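Local structure of TgTwinScan_2721 - E2 domain (2F4Z) at residues Leu85-Asp97 and Phe179-Lys192. The protein probably acts as a ubiquitin-conjugating (E2) enzyme, carrying activated ubiquitin or a related modifier as a thioester for transfer to target proteins. Numbering follows the deposited sequence.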
loop_
_atom_site.group_PDB
_atom_site.type_symbol
_atom_site.label_atom_id
_atom_site.label_comp_id
_atom_site.label_asym_id
_atom_site.label_seq_id
_atom_site.Cartn_x
_atom_site.Cartn_y
_atom_site.Cartn_z
ATOM N N LEU A 85 -8.789 -6.576 -18.960
ATOM C CA LEU A 85 -9.827 -6.626 -20.008
ATOM C C LEU A 85 -9.649 -5.378 -20.852
ATOM O O LEU A 85 -9.249 -4.340 -20.314
ATOM C CB LEU A 85 -11.237 -6.685 -19.400
ATOM C CG LEU A 85 -11.702 -7.832 -18.476
ATOM C CD1 LEU A 85 -12.978 -7.431 -17.642
ATOM C CD2 LEU A 85 -11.941 -9.156 -19.215
ATOM N N GLY A 86 -9.864 -5.484 -22.171
ATOM C CA GLY A 86 -9.697 -4.315 -23.083
ATOM C C GLY A 86 -8.261 -3.968 -23.392
ATOM O O GLY A 86 -7.939 -2.822 -23.734
ATOM N N THR A 87 -7.373 -4.951 -23.287
ATOM C CA THR A 87 -5.965 -4.743 -23.665
ATOM C C THR A 87 -5.636 -5.884 -24.627
ATOM O O THR A 87 -6.381 -6.841 -24.689
ATOM C CB THR A 87 -5.028 -4.840 -22.415
ATOM O OG1 THR A 87 -5.141 -6.152 -21.875
ATOM C CG2 THR A 87 -5.484 -3.864 -21.326
ATOM N N PRO A 88 -4.523 -5.794 -25.375
ATOM C CA PRO A 88 -4.151 -6.979 -26.111
ATOM C C PRO A 88 -3.886 -8.221 -25.221
ATOM O O PRO A 88 -3.865 -9.351 -25.747
ATOM C CB PRO A 88 -2.885 -6.575 -26.840
ATOM C CG PRO A 88 -2.595 -5.201 -26.445
ATOM C CD PRO A 88 -3.613 -4.661 -25.607
ATOM N N TYR A 89 -3.766 -8.017 -23.904
ATOM C CA TYR A 89 -3.397 -9.097 -22.974
ATOM C C TYR A 89 -4.610 -9.825 -22.444
ATOM O O TYR A 89 -4.479 -10.807 -21.742
ATOM C CB TYR A 89 -2.517 -8.538 -21.825
ATOM C CG TYR A 89 -1.439 -7.705 -22.416
ATOM C CD1 TYR A 89 -0.430 -8.293 -23.174
ATOM C CD2 TYR A 89 -1.459 -6.312 -22.297
ATOM C CE1 TYR A 89 0.540 -7.509 -23.766
ATOM C CE2 TYR A 89 -0.507 -5.520 -22.908
ATOM C CZ TYR A 89 0.497 -6.119 -23.612
ATOM O OH TYR A 89 1.499 -5.352 -24.182
ATOM N N GLU A 90 -5.800 -9.321 -22.781
ATOM C CA GLU A 90 -7.040 -9.887 -22.269
ATOM C C GLU A 90 -7.140 -11.378 -22.537
ATOM O O GLU A 90 -6.813 -11.830 -23.631
ATOM C CB GLU A 90 -8.234 -9.184 -22.883
ATOM C CG GLU A 90 -9.538 -9.772 -22.380
ATOM C CD GLU A 90 -10.761 -9.100 -22.951
ATOM O OE1 GLU A 90 -10.771 -7.833 -23.094
ATOM O OE2 GLU A 90 -11.728 -9.865 -23.212
ATOM N N GLY A 91 -7.578 -12.145 -21.534
ATOM C CA GLY A 91 -7.620 -13.588 -21.646
ATOM C C GLY A 91 -6.295 -14.300 -21.415
ATOM O O GLY A 91 -6.258 -15.522 -21.337
ATOM N N GLY A 92 -5.198 -13.569 -21.295
ATOM C CA GLY A 92 -3.881 -14.195 -21.068
ATOM C C GLY A 92 -3.706 -14.476 -19.577
ATOM O O GLY A 92 -4.306 -13.787 -18.732
ATOM N N HIS A 93 -2.847 -15.437 -19.289
ATOM C CA HIS A 93 -2.440 -15.795 -17.937
ATOM C C HIS A 93 -0.948 -15.738 -17.875
ATOM O O HIS A 93 -0.319 -16.502 -18.533
ATOM C CB HIS A 93 -2.936 -17.240 -17.588
ATOM C CG HIS A 93 -4.429 -17.340 -17.582
ATOM N ND1 HIS A 93 -5.210 -16.664 -16.654
ATOM C CD2 HIS A 93 -5.295 -17.920 -18.463
ATOM C CE1 HIS A 93 -6.489 -16.870 -16.935
ATOM N NE2 HIS A 93 -6.570 -17.631 -18.022
ATOM N N PHE A 94 -0.395 -14.848 -17.050
ATOM C CA PHE A 94 1.054 -14.536 -17.089
ATOM C C PHE A 94 1.651 -14.979 -15.792
ATOM O O PHE A 94 1.082 -14.689 -14.718
ATOM C CB PHE A 94 1.283 -13.034 -17.360
ATOM C CG PHE A 94 0.706 -12.584 -18.679
ATOM C CD1 PHE A 94 -0.598 -12.085 -18.748
ATOM C CD2 PHE A 94 1.427 -12.769 -19.862
ATOM C CE1 PHE A 94 -1.149 -11.696 -19.967
ATOM C CE2 PHE A 94 0.858 -12.400 -21.092
ATOM C CZ PHE A 94 -0.434 -11.858 -21.123
ATOM N N THR A 95 2.727 -15.730 -15.897
ATOM C CA THR A 95 3.486 -16.246 -14.789
ATOM C C THR A 95 4.682 -15.359 -14.585
ATOM O O THR A 95 5.309 -14.954 -15.557
ATOM C CB THR A 95 3.954 -17.692 -15.133
ATOM O OG1 THR A 95 2.774 -18.502 -15.277
ATOM C CG2 THR A 95 4.889 -18.313 -14.049
ATOM N N LEU A 96 4.962 -15.037 -13.316
ATOM C CA LEU A 96 6.124 -14.285 -12.900
ATOM C C LEU A 96 7.022 -15.121 -11.983
ATOM O O LEU A 96 6.558 -15.924 -11.195
ATOM C CB LEU A 96 5.721 -13.015 -12.137
ATOM C CG LEU A 96 4.940 -11.824 -12.707
ATOM C CD1 LEU A 96 5.832 -10.686 -13.190
ATOM C CD2 LEU A 96 3.817 -12.091 -13.672
ATOM N N ASP A 97 8.302 -14.915 -12.095
ATOM C CA ASP A 97 9.211 -15.444 -11.095
ATOM C C ASP A 97 9.457 -14.346 -10.016
ATOM O O ASP A 97 9.580 -13.199 -10.356
ATOM C CB ASP A 97 10.515 -15.882 -11.797
ATOM C CG ASP A 97 11.538 -16.391 -10.821
ATOM O OD1 ASP A 97 11.206 -17.201 -9.918
ATOM O OD2 ASP A 97 12.683 -15.923 -10.920
ATOM N N PHE A 179 1.720 -3.268 -33.166
ATOM C CA PHE A 179 2.151 -3.542 -31.813
ATOM C C PHE A 179 1.036 -4.301 -31.116
ATOM O O PHE A 179 1.295 -5.295 -30.462
ATOM C CB PHE A 179 2.535 -2.266 -31.002
ATOM C CG PHE A 179 2.481 -2.499 -29.520
ATOM C CD1 PHE A 179 3.563 -3.082 -28.864
ATOM C CD2 PHE A 179 1.334 -2.237 -28.815
ATOM C CE1 PHE A 179 3.498 -3.385 -27.512
ATOM C CE2 PHE A 179 1.245 -2.534 -27.460
ATOM C CZ PHE A 179 2.326 -3.107 -26.814
ATOM N N VAL A 180 -0.202 -3.828 -31.280
ATOM C CA VAL A 180 -1.349 -4.383 -30.596
ATOM C C VAL A 180 -1.645 -5.808 -31.126
ATOM O O VAL A 180 -1.958 -6.736 -30.342
ATOM C CB VAL A 180 -2.534 -3.472 -30.793
ATOM C CG1 VAL A 180 -3.803 -4.058 -30.254
ATOM C CG2 VAL A 180 -2.280 -2.103 -30.097
ATOM N N GLN A 181 -1.554 -5.961 -32.463
ATOM C CA GLN A 181 -1.684 -7.242 -33.127
ATOM C C GLN A 181 -0.643 -8.277 -32.656
ATOM O O GLN A 181 -0.978 -9.435 -32.423
ATOM C CB GLN A 181 -1.560 -7.007 -34.651
ATOM C CG GLN A 181 -2.419 -7.906 -35.574
ATOM C CD GLN A 181 -2.014 -7.732 -37.057
ATOM O OE1 GLN A 181 -1.708 -6.593 -37.512
ATOM N NE2 GLN A 181 -1.964 -8.852 -37.796
ATOM N N THR A 182 0.616 -7.868 -32.591
ATOM C CA THR A 182 1.660 -8.665 -32.031
ATOM C C THR A 182 1.361 -9.063 -30.552
ATOM O O THR A 182 1.564 -10.209 -30.184
ATOM C CB THR A 182 2.973 -7.965 -32.134
ATOM O OG1 THR A 182 3.219 -7.634 -33.518
ATOM C CG2 THR A 182 4.146 -8.889 -31.611
ATOM N N ALA A 183 0.833 -8.118 -29.752
ATOM C CA ALA A 183 0.699 -8.322 -28.317
ATOM C C ALA A 183 -0.414 -9.326 -28.131
ATOM O O ALA A 183 -0.266 -10.264 -27.337
ATOM C CB ALA A 183 0.419 -6.998 -27.579
ATOM N N LYS A 184 -1.506 -9.145 -28.868
ATOM C CA LYS A 184 -2.595 -10.098 -28.862
ATOM C C LYS A 184 -2.236 -11.504 -29.370
ATOM O O LYS A 184 -2.661 -12.508 -28.782
ATOM C CB LYS A 184 -3.828 -9.531 -29.569
ATOM C CG LYS A 184 -4.833 -10.593 -29.871
ATOM C CD LYS A 184 -6.187 -10.043 -30.286
ATOM C CE LYS A 184 -7.140 -11.205 -30.586
ATOM N NZ LYS A 184 -8.184 -10.816 -31.596
ATOM N N LEU A 185 -1.433 -11.599 -30.418
ATOM C CA LEU A 185 -0.986 -12.905 -30.899
ATOM C C LEU A 185 -0.041 -13.572 -29.888
ATOM O O LEU A 185 -0.129 -14.787 -29.673
ATOM C CB LEU A 185 -0.280 -12.804 -32.253
ATOM C CG LEU A 185 0.248 -14.104 -32.901
ATOM C CD1 LEU A 185 -0.937 -15.024 -33.243
ATOM C CD2 LEU A 185 1.052 -13.742 -34.132
ATOM N N TRP A 186 0.895 -12.805 -29.310
ATOM C CA TRP A 186 1.769 -13.333 -28.237
ATOM C C TRP A 186 0.935 -13.820 -27.065
ATOM O O TRP A 186 1.201 -14.875 -26.546
ATOM C CB TRP A 186 2.807 -12.334 -27.781
ATOM C CG TRP A 186 4.061 -12.346 -28.623
ATOM C CD1 TRP A 186 4.117 -12.330 -29.987
ATOM C CD2 TRP A 186 5.426 -12.243 -28.159
ATOM N NE1 TRP A 186 5.424 -12.274 -30.399
ATOM C CE2 TRP A 186 6.250 -12.194 -29.305
ATOM C CE3 TRP A 186 6.028 -12.211 -26.889
ATOM C CZ2 TRP A 186 7.653 -12.179 -29.222
ATOM C CZ3 TRP A 186 7.416 -12.189 -26.797
ATOM C CH2 TRP A 186 8.223 -12.150 -27.947
ATOM N N THR A 187 -0.088 -13.076 -26.673
ATOM C CA THR A 187 -1.044 -13.521 -25.613
ATOM C C THR A 187 -1.706 -14.902 -25.966
ATOM O O THR A 187 -1.711 -15.857 -25.155
ATOM C CB THR A 187 -2.079 -12.399 -25.342
ATOM O OG1 THR A 187 -1.388 -11.227 -24.850
ATOM C CG2 THR A 187 -3.118 -12.809 -24.295
ATOM N N GLU A 188 -2.191 -15.029 -27.200
ATOM C CA GLU A 188 -2.910 -16.222 -27.650
ATOM C C GLU A 188 -1.954 -17.368 -27.751
ATOM O O GLU A 188 -2.305 -18.479 -27.438
ATOM C CB GLU A 188 -3.594 -15.973 -29.002
ATOM C CG GLU A 188 -4.744 -14.969 -28.827
ATOM C CD GLU A 188 -5.408 -14.428 -30.122
ATOM O OE1 GLU A 188 -4.709 -14.102 -31.139
ATOM O OE2 GLU A 188 -6.667 -14.268 -30.063
ATOM N N THR A 189 -0.718 -17.076 -28.108
ATOM C CA THR A 189 0.284 -18.070 -28.327
ATOM C C THR A 189 0.954 -18.575 -27.032
ATOM O O THR A 189 1.142 -19.766 -26.871
ATOM C CB THR A 189 1.347 -17.510 -29.272
ATOM O OG1 THR A 189 0.721 -17.198 -30.509
ATOM C CG2 THR A 189 2.451 -18.504 -29.509
ATOM N N PHE A 190 1.318 -17.665 -26.137
ATOM C CA PHE A 190 2.161 -17.981 -24.987
ATOM C C PHE A 190 1.499 -17.872 -23.637
ATOM O O PHE A 190 2.070 -18.341 -22.650
ATOM C CB PHE A 190 3.366 -17.043 -24.945
ATOM C CG PHE A 190 4.169 -17.078 -26.147
ATOM C CD1 PHE A 190 4.261 -15.956 -26.942
ATOM C CD2 PHE A 190 4.841 -18.271 -26.511
ATOM C CE1 PHE A 190 5.004 -15.973 -28.110
ATOM C CE2 PHE A 190 5.607 -18.319 -27.659
ATOM C CZ PHE A 190 5.700 -17.157 -28.476
ATOM N N ALA A 191 0.331 -17.264 -23.561
ATOM C CA ALA A 191 -0.250 -16.916 -22.271
ATOM C C ALA A 191 -1.606 -17.586 -22.116
ATOM O O ALA A 191 -2.453 -17.175 -21.318
ATOM C CB ALA A 191 -0.372 -15.405 -22.167
ATOM N N LYS A 192 -1.823 -18.608 -22.939
ATOM C CA LYS A 192 -3.179 -19.213 -23.137
ATOM C C LYS A 192 -3.042 -20.693 -23.406
ATOM O O LYS A 192 -2.683 -21.436 -22.480
ATOM C CB LYS A 192 -3.973 -18.555 -24.286
ATOM C CG LYS A 192 -4.501 -17.150 -24.010
ATOM C CD LYS A 192 -5.722 -16.926 -24.851
ATOM C CE LYS A 192 -6.000 -15.463 -25.140
ATOM N NZ LYS A 192 -7.375 -15.330 -25.750
#
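F179 meets Y89 at the start of the helical segment: with its CG anti to the backbone N (chi1 159°), its ring swings toward the tyrosine until F179 CZ lies 3.6 Å from Y89 OH. That hydroxyl is itself hydrogen-bonded to the backbone O of W118, whose ring also meets F179. One residue on, V180 brushes the proline ring of P88 with CG1, the two side chains crossing at about a right angle. A tight carbon pair follows at A183, where A183 CB presses against P88 CB at 3.4 Å and also touches the Y89 ring. K184 adds a CA-H...O contact to P88 O. T187 faces the turns with both branches. Its OG1 hydrogen-bonds back to A183 O from above the carbonyl plane while sitting at the edge of the F94 ring; its methyl CG2, anti to the backbone N, reaches G92 CA at 3.6 Å. Where the helix ends, A191 CB touches the F94 ring at CE2 (3.4 Å), and A191 O accepts from H93 N at 2.7 Å in the carbonyl plane, on a lone pair. K192 then runs its extended chain past G91 O. The whole is the C-terminal helix of an E2 (UBC) fold laid over the overlapping type I (T87-E90) and type II (Y89-G92) turns that lead into strand 93-99 of the antiparallel sheet.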